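Local structure of probable enoyl-CoA hydratase/isomerase (Pseudomonas aeruginosa PAO1, 5WYD) at residues R49-I52 with E53-R57; L151-A155 with G156-A160; T184-I188 with G189-Q193; P216-I219 with R220-P224; Q227-E231 with R232-T236. The protein probably acts as an enoyl-CoA hydratase/isomerase of the crotonase family, with likely hydro-lyase activity and an implied role in making a diffusible signal factor. The protein carries 1 engineered substitution. One frame throughout, in Å; residues are numbered along the deposited sequence.

Contact 1: R49-I52 with E53-R57; sequences RQLI and EHLNR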
loop_
_atom_site.group_PDB
_atom_site.type_symbol
_atom_site.label_atom_id
_atom_site.label_comp_id
_atom_site.label_asym_id
_atom_site.label_seq_id
_atom_site.Cartn_x
_atom_site.Cartn_y
_atom_site.Cartn_z
ATOM N N ARG A 49 28.153 -8.092 1.344
ATOM C CA ARG A 49 27.179 -8.403 0.315
ATOM C C ARG A 49 27.623 -9.621 -0.475
ATOM O O ARG A 49 26.878 -10.590 -0.628
ATOM C CB ARG A 49 27.044 -7.233 -0.637
ATOM C CG ARG A 49 26.094 -7.553 -1.756
ATOM C CD ARG A 49 26.301 -6.692 -2.981
ATOM N NE ARG A 49 26.911 -5.412 -2.678
ATOM C CZ ARG A 49 27.766 -4.818 -3.496
ATOM N NH1 ARG A 49 28.094 -5.420 -4.629
ATOM N NH2 ARG A 49 28.283 -3.632 -3.185
ATOM N N GLN A 50 28.870 -9.625 -0.908
ATOM C CA GLN A 50 29.338 -10.760 -1.666
ATOM C C GLN A 50 29.281 -12.011 -0.829
ATOM O O GLN A 50 28.811 -13.053 -1.295
ATOM C CB GLN A 50 30.752 -10.489 -2.139
ATOM C CG GLN A 50 30.833 -9.369 -3.123
ATOM C CD GLN A 50 32.238 -9.115 -3.545
ATOM O OE1 GLN A 50 33.169 -9.661 -2.975
ATOM N NE2 GLN A 50 32.405 -8.317 -4.578
ATOM N N LEU A 51 29.674 -11.910 0.433
ATOM C CA LEU A 51 29.690 -13.107 1.246
ATOM C C LEU A 51 28.295 -13.693 1.340
ATOM O O LEU A 51 28.103 -14.881 1.058
ATOM C CB LEU A 51 30.288 -12.788 2.606
ATOM C CG LEU A 51 30.475 -13.892 3.618
ATOM C CD1 LEU A 51 31.229 -15.027 2.974
ATOM C CD2 LEU A 51 31.353 -13.249 4.671
ATOM N N ILE A 52 27.293 -12.832 1.532
ATOM C CA ILE A 52 25.911 -13.299 1.656
ATOM C C ILE A 52 25.466 -14.030 0.406
ATOM O O ILE A 52 24.817 -15.078 0.483
ATOM C CB ILE A 52 24.979 -12.121 1.948
ATOM C CG1 ILE A 52 25.343 -11.480 3.268
ATOM C CG2 ILE A 52 23.563 -12.609 2.024
ATOM C CD1 ILE A 52 25.152 -12.419 4.442
ATOM N N GLU A 53 25.813 -13.497 -0.762
ATOM C CA GLU A 53 25.416 -14.140 -2.004
ATOM C C GLU A 53 26.047 -15.507 -2.155
ATOM O O GLU A 53 25.410 -16.437 -2.663
ATOM C CB GLU A 53 25.786 -13.276 -3.184
ATOM C CG GLU A 53 25.218 -11.902 -3.080
ATOM C CD GLU A 53 25.648 -11.067 -4.237
ATOM O OE1 GLU A 53 26.388 -11.606 -5.086
ATOM O OE2 GLU A 53 25.297 -9.874 -4.278
ATOM N N HIS A 54 27.319 -15.636 -1.789
ATOM C CA HIS A 54 27.956 -16.938 -1.856
ATOM C C HIS A 54 27.280 -17.892 -0.892
ATOM O O HIS A 54 27.066 -19.067 -1.212
ATOM C CB HIS A 54 29.436 -16.789 -1.524
ATOM C CG HIS A 54 30.248 -16.231 -2.650
ATOM N ND1 HIS A 54 30.242 -14.889 -2.962
ATOM C CD2 HIS A 54 31.111 -16.817 -3.515
ATOM C CE1 HIS A 54 31.050 -14.674 -3.984
ATOM N NE2 HIS A 54 31.596 -15.825 -4.335
ATOM N N LEU A 55 26.942 -17.391 0.299
ATOM C CA LEU A 55 26.294 -18.212 1.309
ATOM C C LEU A 55 24.926 -18.676 0.833
ATOM O O LEU A 55 24.565 -19.857 0.968
ATOM C CB LEU A 55 26.170 -17.403 2.595
ATOM C CG LEU A 55 27.485 -16.979 3.242
ATOM C CD1 LEU A 55 27.224 -16.245 4.541
ATOM C CD2 LEU A 55 28.443 -18.152 3.421
ATOM N N ASN A 56 24.188 -17.770 0.200
ATOM C CA ASN A 56 22.890 -18.126 -0.341
ATOM C C ASN A 56 23.017 -19.234 -1.352
ATOM O O ASN A 56 22.115 -20.054 -1.491
ATOM C CB ASN A 56 22.258 -16.921 -1.002
ATOM C CG ASN A 56 21.717 -15.977 -0.017
ATOM O OD1 ASN A 56 21.614 -14.784 -0.263
ATOM N ND2 ASN A 56 21.358 -16.504 1.132
ATOM N N ARG A 57 24.073 -19.210 -2.148
ATOM C CA ARG A 57 24.260 -20.275 -3.116
ATOM C C ARG A 57 24.551 -21.617 -2.449
ATOM O O ARG A 57 24.062 -22.653 -2.910
ATOM C CB ARG A 57 25.366 -19.895 -4.081
ATOM C CG ARG A 57 25.015 -18.681 -4.912
ATOM C CD ARG A 57 26.024 -18.524 -6.033
ATOM N NE ARG A 57 25.804 -17.307 -6.799
ATOM C CZ ARG A 57 26.432 -16.158 -6.559
ATOM N NH1 ARG A 57 27.315 -16.078 -5.571
ATOM N NH2 ARG A 57 26.176 -15.087 -7.300
#

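Contact 2: L151-A155 with G156-A160; sequences LLPCA and GGTQA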
loop_
_atom_site.group_PDB
_atom_site.type_symbol
_atom_site.label_atom_id
_atom_site.label_comp_id
_atom_site.label_asym_id
_atom_site.label_seq_id
_atom_site.Cartn_x
_atom_site.Cartn_y
_atom_site.Cartn_z
ATOM N N LEU A 151 23.888 13.514 11.238
ATOM C CA LEU A 151 23.697 12.572 10.143
ATOM C C LEU A 151 22.697 11.527 10.593
ATOM O O LEU A 151 22.739 11.096 11.735
ATOM C CB LEU A 151 25.009 11.911 9.716
ATOM C CG LEU A 151 26.041 12.786 9.009
ATOM C CD1 LEU A 151 25.520 13.131 7.624
ATOM C CD2 LEU A 151 26.248 14.020 9.751
ATOM N N LEU A 152 21.708 11.245 9.776
ATOM C CA LEU A 152 20.776 10.178 10.099
ATOM C C LEU A 152 21.376 8.804 9.784
ATOM O O LEU A 152 22.408 8.696 9.111
ATOM C CB LEU A 152 19.473 10.407 9.356
ATOM C CG LEU A 152 19.466 10.515 7.837
ATOM C CD1 LEU A 152 19.758 9.152 7.126
ATOM C CD2 LEU A 152 18.165 11.212 7.410
ATOM N N PRO A 153 20.810 7.748 10.358
ATOM C CA PRO A 153 21.252 6.393 10.018
ATOM C C PRO A 153 20.888 6.096 8.576
ATOM O O PRO A 153 19.722 6.165 8.194
ATOM C CB PRO A 153 20.446 5.521 10.980
ATOM C CG PRO A 153 20.065 6.399 12.043
ATOM C CD PRO A 153 19.845 7.744 11.462
ATOM N N CYS A 154 21.859 5.679 7.783
ATOM C CA CYS A 154 21.549 5.452 6.382
ATOM C C CYS A 154 21.492 3.983 6.026
ATOM O O CYS A 154 21.306 3.651 4.854
ATOM C CB CYS A 154 22.556 6.202 5.514
ATOM S SG CYS A 154 24.255 5.766 5.876
ATOM N N ALA A 155 21.576 3.103 7.016
ATOM C CA ALA A 155 21.586 1.673 6.787
ATOM C C ALA A 155 20.213 1.044 6.905
ATOM O O ALA A 155 20.103 -0.184 6.964
ATOM C CB ALA A 155 22.526 1.037 7.780
ATOM N N GLY A 156 19.167 1.850 6.867
ATOM C CA GLY A 156 17.845 1.375 7.169
ATOM C C GLY A 156 17.516 1.467 8.630
ATOM O O GLY A 156 16.497 0.925 9.062
ATOM N N GLY A 157 18.340 2.167 9.394
ATOM C CA GLY A 157 18.112 2.280 10.812
ATOM C C GLY A 157 16.811 2.967 11.154
ATOM O O GLY A 157 16.172 2.637 12.156
ATOM N N THR A 158 16.446 3.984 10.378
ATOM C CA THR A 158 15.232 4.748 10.664
ATOM C C THR A 158 13.994 3.868 10.606
ATOM O O THR A 158 12.991 4.157 11.265
ATOM C CB THR A 158 15.080 5.944 9.715
ATOM O OG1 THR A 158 15.150 5.518 8.351
ATOM C CG2 THR A 158 16.133 7.008 9.995
ATOM N N GLN A 159 13.996 2.886 9.708
ATOM C CA GLN A 159 12.906 1.928 9.623
ATOM C C GLN A 159 13.096 0.755 10.590
ATOM O O GLN A 159 12.137 0.305 11.226
ATOM C CB GLN A 159 12.788 1.446 8.181
ATOM C CG GLN A 159 12.792 2.579 7.153
ATOM C CD GLN A 159 11.774 3.678 7.458
ATOM O OE1 GLN A 159 10.619 3.424 7.840
ATOM N NE2 GLN A 159 12.219 4.913 7.333
ATOM N N ALA A 160 14.314 0.209 10.661
ATOM C CA ALA A 160 14.534 -1.030 11.397
ATOM C C ALA A 160 14.275 -0.870 12.890
ATOM O O ALA A 160 13.646 -1.740 13.498
ATOM C CB ALA A 160 15.949 -1.547 11.118
#

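Contact 3: T184-I188 with G189-Q193; sequences TALRI and GLVEQ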
loop_
_atom_site.group_PDB
_atom_site.type_symbol
_atom_site.label_atom_id
_atom_site.label_comp_id
_atom_site.label_asym_id
_atom_site.label_seq_id
_atom_site.Cartn_x
_atom_site.Cartn_y
_atom_site.Cartn_z
ATOM N N THR A 184 17.701 -3.170 29.253
ATOM C CA THR A 184 16.674 -2.283 28.724
ATOM C C THR A 184 16.272 -2.725 27.333
ATOM O O THR A 184 15.080 -2.781 27.013
ATOM C CB THR A 184 17.165 -0.841 28.721
ATOM O OG1 THR A 184 17.384 -0.418 30.067
ATOM C CG2 THR A 184 16.126 0.065 28.085
ATOM N N ALA A 185 17.252 -3.109 26.515
ATOM C CA ALA A 185 16.950 -3.587 25.168
ATOM C C ALA A 185 16.090 -4.834 25.225
ATOM O O ALA A 185 15.161 -5.004 24.425
ATOM C CB ALA A 185 18.238 -3.879 24.396
ATOM N N LEU A 186 16.393 -5.726 26.154
ATOM C CA LEU A 186 15.599 -6.934 26.245
ATOM C C LEU A 186 14.170 -6.588 26.606
ATOM O O LEU A 186 13.222 -7.144 26.037
ATOM C CB LEU A 186 16.207 -7.867 27.278
ATOM C CG LEU A 186 15.420 -9.120 27.571
ATOM C CD1 LEU A 186 15.296 -9.974 26.315
ATOM C CD2 LEU A 186 16.146 -9.833 28.666
ATOM N N ARG A 187 13.996 -5.639 27.519
ATOM C CA ARG A 187 12.648 -5.255 27.915
ATOM C C ARG A 187 11.894 -4.628 26.753
ATOM O O ARG A 187 10.730 -4.960 26.508
ATOM C CB ARG A 187 12.707 -4.282 29.087
ATOM C CG ARG A 187 11.345 -3.854 29.673
ATOM C CD ARG A 187 11.520 -2.482 30.297
ATOM N NE ARG A 187 12.799 -2.429 30.999
ATOM C CZ ARG A 187 13.349 -1.317 31.458
ATOM N NH1 ARG A 187 12.727 -0.158 31.285
ATOM N NH2 ARG A 187 14.523 -1.361 32.076
ATOM N N ILE A 188 12.554 -3.756 25.993
ATOM C CA ILE A 188 11.872 -3.100 24.894
ATOM C C ILE A 188 11.759 -3.986 23.671
ATOM O O ILE A 188 11.103 -3.592 22.710
ATOM C CB ILE A 188 12.567 -1.782 24.537
ATOM C CG1 ILE A 188 13.944 -2.035 23.931
ATOM C CG2 ILE A 188 12.755 -0.993 25.806
ATOM C CD1 ILE A 188 14.680 -0.759 23.479
ATOM N N GLY A 189 12.353 -5.178 23.681
ATOM C CA GLY A 189 12.263 -6.078 22.545
ATOM C C GLY A 189 13.332 -5.886 21.483
ATOM O O GLY A 189 13.259 -6.521 20.409
ATOM N N LEU A 190 14.298 -5.005 21.726
ATOM C CA LEU A 190 15.408 -4.848 20.795
ATOM C C LEU A 190 16.242 -6.116 20.696
ATOM O O LEU A 190 16.697 -6.477 19.611
ATOM C CB LEU A 190 16.279 -3.679 21.218
ATOM C CG LEU A 190 17.575 -3.539 20.450
ATOM C CD1 LEU A 190 17.339 -3.474 18.954
ATOM C CD2 LEU A 190 18.248 -2.264 20.937
ATOM N N VAL A 191 16.474 -6.792 21.816
ATOM C CA VAL A 191 17.239 -8.028 21.840
ATOM C C VAL A 191 16.333 -9.139 22.360
ATOM O O VAL A 191 15.527 -8.919 23.274
ATOM C CB VAL A 191 18.522 -7.894 22.677
ATOM C CG1 VAL A 191 19.456 -6.900 22.016
ATOM C CG2 VAL A 191 18.223 -7.481 24.104
ATOM N N GLU A 192 16.359 -10.277 21.663
ATOM C CA GLU A 192 15.596 -11.446 22.087
ATOM C C GLU A 192 16.157 -12.090 23.351
ATOM O O GLU A 192 15.404 -12.695 24.115
ATOM C CB GLU A 192 15.487 -12.468 20.961
ATOM C CG GLU A 192 14.628 -11.969 19.827
ATOM C CD GLU A 192 15.231 -10.790 19.134
ATOM O OE1 GLU A 192 16.424 -10.922 18.778
ATOM O OE2 GLU A 192 14.557 -9.732 19.022
ATOM N N GLN A 193 17.477 -12.118 23.513
ATOM C CA GLN A 193 18.083 -12.742 24.693
ATOM C C GLN A 193 19.287 -11.953 25.209
ATOM O O GLN A 193 19.982 -11.278 24.448
ATOM C CB GLN A 193 18.503 -14.196 24.395
ATOM C CG GLN A 193 19.361 -14.825 25.475
ATOM C CD GLN A 193 19.812 -16.205 25.121
ATOM O OE1 GLN A 193 19.421 -16.745 24.085
ATOM N NE2 GLN A 193 20.683 -16.785 25.957
#

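Contact 4: P216-I219 with R220-P224; sequences PVAI and RTIKP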
loop_
_atom_site.group_PDB
_atom_site.type_symbol
_atom_site.label_atom_id
_atom_site.label_comp_id
_atom_site.label_asym_id
_atom_site.label_seq_id
_atom_site.Cartn_x
_atom_site.Cartn_y
_atom_site.Cartn_z
ATOM N N PRO A 216 15.538 -27.422 5.763
ATOM C CA PRO A 216 16.202 -26.287 5.099
ATOM C C PRO A 216 15.324 -25.625 4.079
ATOM O O PRO A 216 15.227 -24.398 4.052
ATOM C CB PRO A 216 17.397 -26.939 4.405
ATOM C CG PRO A 216 17.652 -28.166 5.154
ATOM C CD PRO A 216 16.311 -28.667 5.614
ATOM N N VAL A 217 14.663 -26.420 3.245
ATOM C CA VAL A 217 13.814 -25.844 2.219
ATOM C C VAL A 217 12.678 -25.065 2.857
ATOM O O VAL A 217 12.321 -23.980 2.385
ATOM C CB VAL A 217 13.300 -26.930 1.273
ATOM C CG1 VAL A 217 12.242 -27.798 1.974
ATOM C CG2 VAL A 217 12.747 -26.262 0.033
ATOM N N ALA A 218 12.090 -25.596 3.937
ATOM C CA ALA A 218 11.013 -24.862 4.574
ATOM C C ALA A 218 11.523 -23.532 5.078
ATOM O O ALA A 218 10.973 -22.482 4.730
ATOM C CB ALA A 218 10.440 -25.676 5.729
ATOM N N ILE A 219 12.682 -23.550 5.732
ATOM C CA ILE A 219 13.188 -22.338 6.359
ATOM C C ILE A 219 13.348 -21.226 5.334
ATOM O O ILE A 219 12.877 -20.102 5.553
ATOM C CB ILE A 219 14.518 -22.631 7.077
ATOM C CG1 ILE A 219 14.345 -23.671 8.206
ATOM C CG2 ILE A 219 15.171 -21.301 7.531
ATOM C CD1 ILE A 219 13.439 -23.242 9.359
ATOM N N ARG A 220 13.930 -21.538 4.167
ATOM C CA ARG A 220 14.204 -20.496 3.174
ATOM C C ARG A 220 12.920 -19.846 2.679
ATOM O O ARG A 220 12.877 -18.637 2.458
ATOM C CB ARG A 220 14.986 -21.051 1.992
ATOM C CG ARG A 220 16.003 -22.067 2.343
ATOM C CD ARG A 220 16.756 -22.400 1.103
ATOM N NE ARG A 220 17.263 -23.754 1.108
ATOM C CZ ARG A 220 18.429 -24.125 1.605
ATOM N NH1 ARG A 220 19.234 -23.233 2.182
ATOM N NH2 ARG A 220 18.775 -25.405 1.532
ATOM N N THR A 221 11.909 -20.655 2.386
ATOM C CA THR A 221 10.616 -20.133 1.954
ATOM C C THR A 221 9.883 -19.393 3.066
ATOM O O THR A 221 9.250 -18.358 2.814
ATOM C CB THR A 221 9.768 -21.280 1.425
ATOM O OG1 THR A 221 9.240 -22.026 2.529
ATOM C CG2 THR A 221 10.607 -22.185 0.518
ATOM N N ILE A 222 9.908 -19.935 4.287
ATOM C CA ILE A 222 9.149 -19.323 5.366
ATOM C C ILE A 222 9.689 -17.939 5.711
ATOM O O ILE A 222 8.919 -16.994 5.917
ATOM C CB ILE A 222 9.165 -20.233 6.598
ATOM C CG1 ILE A 222 8.665 -21.618 6.231
ATOM C CG2 ILE A 222 8.286 -19.609 7.650
ATOM C CD1 ILE A 222 8.655 -22.573 7.393
ATOM N N LYS A 223 11.011 -17.779 5.725
ATOM C CA LYS A 223 11.581 -16.524 6.208
ATOM C C LYS A 223 11.051 -15.298 5.481
ATOM O O LYS A 223 10.729 -14.306 6.158
ATOM C CB LYS A 223 13.102 -16.573 6.079
ATOM C CG LYS A 223 13.821 -15.322 6.579
ATOM C CD LYS A 223 15.312 -15.454 6.334
ATOM C CE LYS A 223 16.124 -14.299 6.903
ATOM N NZ LYS A 223 15.873 -12.995 6.245
ATOM N N PRO A 224 10.896 -15.299 4.160
ATOM C CA PRO A 224 10.325 -14.120 3.510
ATOM C C PRO A 224 8.939 -13.796 4.025
ATOM O O PRO A 224 8.611 -12.615 4.182
ATOM C CB PRO A 224 10.324 -14.522 2.034
ATOM C CG PRO A 224 11.477 -15.435 1.909
ATOM C CD PRO A 224 11.575 -16.176 3.190
#

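Contact 5: Q227-E231 with R232-T236; sequences QGARE and RAPNT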
loop_
_atom_site.group_PDB
_atom_site.type_symbol
_atom_site.label_atom_id
_atom_site.label_comp_id
_atom_site.label_asym_id
_atom_site.label_seq_id
_atom_site.Cartn_x
_atom_site.Cartn_y
_atom_site.Cartn_z
ATOM N N GLN A 227 8.859 -11.657 6.952
ATOM C CA GLN A 227 9.286 -10.318 6.599
ATOM C C GLN A 227 8.406 -9.697 5.532
ATOM O O GLN A 227 8.726 -8.610 5.037
ATOM C CB GLN A 227 10.728 -10.354 6.113
ATOM C CG GLN A 227 11.656 -10.872 7.142
ATOM C CD GLN A 227 13.109 -10.811 6.711
ATOM O OE1 GLN A 227 13.992 -10.661 7.539
ATOM N NE2 GLN A 227 13.352 -10.871 5.414
ATOM N N GLY A 228 7.298 -10.350 5.179
ATOM C CA GLY A 228 6.416 -9.787 4.179
ATOM C C GLY A 228 5.793 -8.471 4.596
ATOM O O GLY A 228 5.568 -7.595 3.756
ATOM N N ALA A 229 5.519 -8.308 5.890
ATOM C CA ALA A 229 4.863 -7.098 6.367
ATOM C C ALA A 229 5.667 -5.866 6.018
ATOM O O ALA A 229 5.096 -4.786 5.848
ATOM C CB ALA A 229 4.623 -7.164 7.871
ATOM N N ARG A 230 6.993 -5.981 5.974
ATOM C CA ARG A 230 7.790 -4.806 5.620
ATOM C C ARG A 230 7.464 -4.333 4.214
ATOM O O ARG A 230 7.461 -3.135 3.936
ATOM C CB ARG A 230 9.285 -5.071 5.715
ATOM C CG ARG A 230 9.708 -5.758 6.948
ATOM C CD ARG A 230 11.203 -5.883 6.981
ATOM N NE ARG A 230 11.612 -6.572 8.189
ATOM C CZ ARG A 230 12.867 -6.710 8.587
ATOM N NH1 ARG A 230 13.845 -6.179 7.880
ATOM N NH2 ARG A 230 13.144 -7.379 9.695
ATOM N N GLU A 231 7.323 -5.266 3.286
ATOM C CA GLU A 231 6.961 -4.889 1.933
ATOM C C GLU A 231 5.504 -4.434 1.831
ATOM O O GLU A 231 5.193 -3.477 1.111
ATOM C CB GLU A 231 7.270 -6.059 1.003
ATOM C CG GLU A 231 8.768 -6.305 0.879
ATOM C CD GLU A 231 9.492 -5.200 0.130
ATOM O OE1 GLU A 231 10.734 -5.280 0.028
ATOM O OE2 GLU A 231 8.829 -4.250 -0.342
ATOM N N ARG A 232 4.601 -5.102 2.544
ATOM C CA ARG A 232 3.176 -4.889 2.359
ATOM C C ARG A 232 2.413 -5.227 3.634
ATOM O O ARG A 232 2.938 -5.839 4.561
ATOM C CB ARG A 232 2.688 -5.766 1.201
ATOM C CG ARG A 232 1.316 -5.445 0.676
ATOM C CD ARG A 232 1.183 -6.175 -0.570
ATOM N NE ARG A 232 1.451 -7.618 -0.409
ATOM C CZ ARG A 232 1.886 -8.419 -1.375
ATOM N NH1 ARG A 232 2.158 -7.919 -2.526
ATOM N NH2 ARG A 232 2.056 -9.721 -1.207
ATOM N N ALA A 233 1.139 -4.882 3.631
ATOM C CA ALA A 233 0.270 -5.152 4.748
ATOM C C ALA A 233 0.222 -6.651 5.018
ATOM O O ALA A 233 0.198 -7.446 4.073
ATOM C CB ALA A 233 -1.113 -4.653 4.397
ATOM N N PRO A 234 0.120 -7.070 6.286
ATOM C CA PRO A 234 0.131 -8.511 6.542
ATOM C C PRO A 234 -0.999 -9.195 5.858
ATOM O O PRO A 234 -0.793 -10.258 5.265
ATOM C CB PRO A 234 -0.038 -8.611 8.059
ATOM C CG PRO A 234 0.402 -7.340 8.567
ATOM C CD PRO A 234 0.048 -6.315 7.550
ATOM N N ASN A 235 -2.167 -8.554 5.835
ATOM C CA ASN A 235 -3.331 -9.240 5.319
ATOM C C ASN A 235 -3.169 -9.653 3.868
ATOM O O ASN A 235 -3.714 -10.684 3.457
ATOM C CB ASN A 235 -4.540 -8.376 5.546
ATOM C CG ASN A 235 -4.872 -8.307 6.992
ATOM O OD1 ASN A 235 -4.056 -8.687 7.815
ATOM N ND2 ASN A 235 -6.096 -7.926 7.316
ATOM N N THR A 236 -2.413 -8.887 3.091
ATOM C CA THR A 236 -2.223 -9.196 1.678
ATOM C C THR A 236 -1.451 -10.487 1.454
ATOM O O THR A 236 -1.513 -11.058 0.363
ATOM C CB THR A 236 -1.478 -8.071 1.028
ATOM O OG1 THR A 236 -0.098 -8.264 1.307
ATOM C CG2 THR A 236 -1.894 -6.787 1.699
#

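Contact 1: R49-I52 with E53-R57
H54 reaches back along helix 42-57 to Q50, one turn earlier. Its CB lies 3.5 Å from L51 O, and CG, anti to its own carbonyl carbon (chi1 -77°), turns the imidazole alongside the helix barrel toward the N terminus. There ND1 donates to Q50 O at 2.9 Å in a nearly straight bond (169° at the hydrogen). The oxygen lies close to the ring plane, whereas ND1 stands well above the carbonyl plane (54°) and so misses the lone-pair directions. The regular helical donor, H54 N, approaches the same Q50 O at 3.0 Å, nearly along the C=O axis. R57 NH1 rests over the centre of one face of the imidazole, and the ring of F13 meets it as well.

A quarter turn round, R49 and E53 run side by side. E53 OE2 touches the aliphatic R49 CG at 3.5 Å but stays 5.0 Å from R49 NE; the guanidinium instead forms a salt bridge with E100 on helix 88-106. On the buried side L51 CG packs against L55 CD1 at 4.1 Å, and both leucines touch I30, fitting the crossover helix of a beta-alpha-beta unit between strands 27-32 and 63-68. Because a carbonyl oxygen can only accept, the short, straight bond implies a proton on H54 ND1, and it helps to hold the ring's rotation.

Contact 2: L151-A155 with G156-A160
P153 packs through CB and CD against the first turn of the helix that follows it. Its CB lies 4.0 Å from G157 CA, a close approach of the ring to a residue that brings no side chain, and its CD meets the methyl CG2 of T158 at 4.1 Å. The threonine torsion divides the work: CG2 stands anti to the carbonyl carbon, on the proline side, while OG1 (chi1 54°) lies between the backbone N and the carbonyl carbon and is left to polar partners. OG1 is hydrogen-bonded to E241 of the second subunit and receives a further, weak bond from Q159 NE2 at 3.2 Å.

What brings proline and helix together is the turn through A155 and G156. G156, with positive phi (89°), is the N-cap residue, and its O takes the helical bond from A160 N at 2.8 Å. The N-H groups around the turn point to acids: E126 OE2 accepts from A155 N and, weakly, from G157 N, while G156 N has a weak bond to E241 of the second subunit. Carboxylates gathered at a helix start probably interact well with its dipole.

The loop thus bridges helix 146-149 and helix 157-176. A155 faces F98 and F102 of helix 88-106, P153 leans on E126 of helix 123-130, and L152 and C154 pack on F245 of the second subunit.

Contact 3: T184-I188 with G189-Q193
V191 sets its two methyls (chi1 -65°) so that CG2, lodged between its own backbone N and carbonyl carbon, presses onto the last helical turn, 3.3 Å from L186 N, and also touches A185 CB. L186 answers with CG anti to the backbone N (chi1 175°), which carries CD1 across to V191 O at 3.2 Å and on toward E192 O. Between these groups L186 CA sends its hydrogen almost straight at V191 O, a CA-H...O contact of 3.6 Å.

The chain can fold back so tightly because helix 182-188 ends in a Schellman motif. G189 takes positive phi, and the backbone beyond it turns its N-H groups into the final turn. A185 O receives two of them, both weakly: L190 N at 2.8 Å but strongly bent, and V191 N at 3.4 Å. G189 N bonds to L186 O at 3.2 Å, approaching from well above the plane of that carbonyl.

Apolar groups line the inner side of the reversal. A185 CB meets L190 CB at 3.7 Å, and I188 lies alongside L190, pointing the same way, with CG1 3.9 Å from L190 CB. Both I188 and L190 rest on V165 of helix 157-176. Just before strand 193-195, E192 forms a salt bridge with R134 and packs on W169 of the third subunit.

Contact 4: P216-I219 with R220-P224
I219 O receives K223 N at 3.0 Å, the donor coming almost head-on to the carbonyl, in a regular turn of helix 216-226. The next residue, P224, has no N-H to give, and the helix is kinked there. K223 turns its side chain away from this turn to a hydrogen bond with R106 O, adding a long, weak ion pair with D132.

At the start of the helix R220 folds back over P216. Its backbone N bonds to P216 O at 3.1 Å, and its CG, anti to the carbonyl carbon (chi1 -37°), sits 3.0 Å from the same oxygen. From CG to NE the chain runs extended, carrying the guanidinium over the proline, so that P216 CB lies against one guanidinium face, 3.5 Å from R220 NH2. The like-charged R109 is close to R220, which may raise the cost of charging both.

The apolar side holds A218 CB against I222 CD1 at 3.9 Å, and there A218 and I222 pack on G150 and I174 of the third subunit. T221 faces R244 and L248 of helix 238-249. Its backbone N makes a weak bond to V217 O, and its OG1 probably bonds A218 O, whose position is less certain; its methyl CG2 rests 3.1 Å from V217 O.

Contact 5: Q227-E231 with R232-T236
The guanidinium of R232, whose backbone N is tied to G228 across the turn, makes a cation-pi contact with W237 and a long, weak ion pair with E240. That of R230 has Q227 OE1 4.0 Å above one face, offset toward the rim, while its NH2 forms a salt bridge with E167 of the third subunit.

The backbone closes the short, weakly bonded helix of about 228-231: R232 N meets G228 O at 2.9 Å, nearly in line with the carbonyl. R232 then leaves the helix in an extended conformation. Its CG is anti to the backbone N (chi1 -167°) and the chain bends further out, bringing NE close to T236 OG1, though the modelled distance is too short to be trusted. T236 itself turns back on A233 O, which takes both T236 N at 3.1 Å and T236 OG1 at 2.9 Å, the hydroxyl lying in the carbonyl plane. Between the two segments A229 CB lightly touches P234 CG at 4.3 Å.

E231 OE1 accepts a hydrogen bond from N235 ND2 of the second subunit. The turn lies between helix 216-226 and helix 238-249, with A229 and R230 on W163 of helix 157-176 and P234 on W163 of the third subunit.

From the N terminus the five contacts follow in series, none nesting or crossing, and each joins adjoining segments. Contact 1 lies wholly within helix 42-57 of the beta-alpha-beta unit. Contact 2 closes the loop into helix 157-176, whose later residues V165 and W169 support contact 3, where helix 182-188 turns toward strand 193-195. Contacts 1 and 3 sit on opposite sides of the chain's centre, about 29 Å apart between centres. Contact 4 lies in helix 216-226, and contact 5 continues almost directly after it, closing the turn toward helix 238-249; K223 and Q227 are weakly bonded between them. Contacts 2 and 5 both meet the second subunit, contacts 3, 4 and 5 the third.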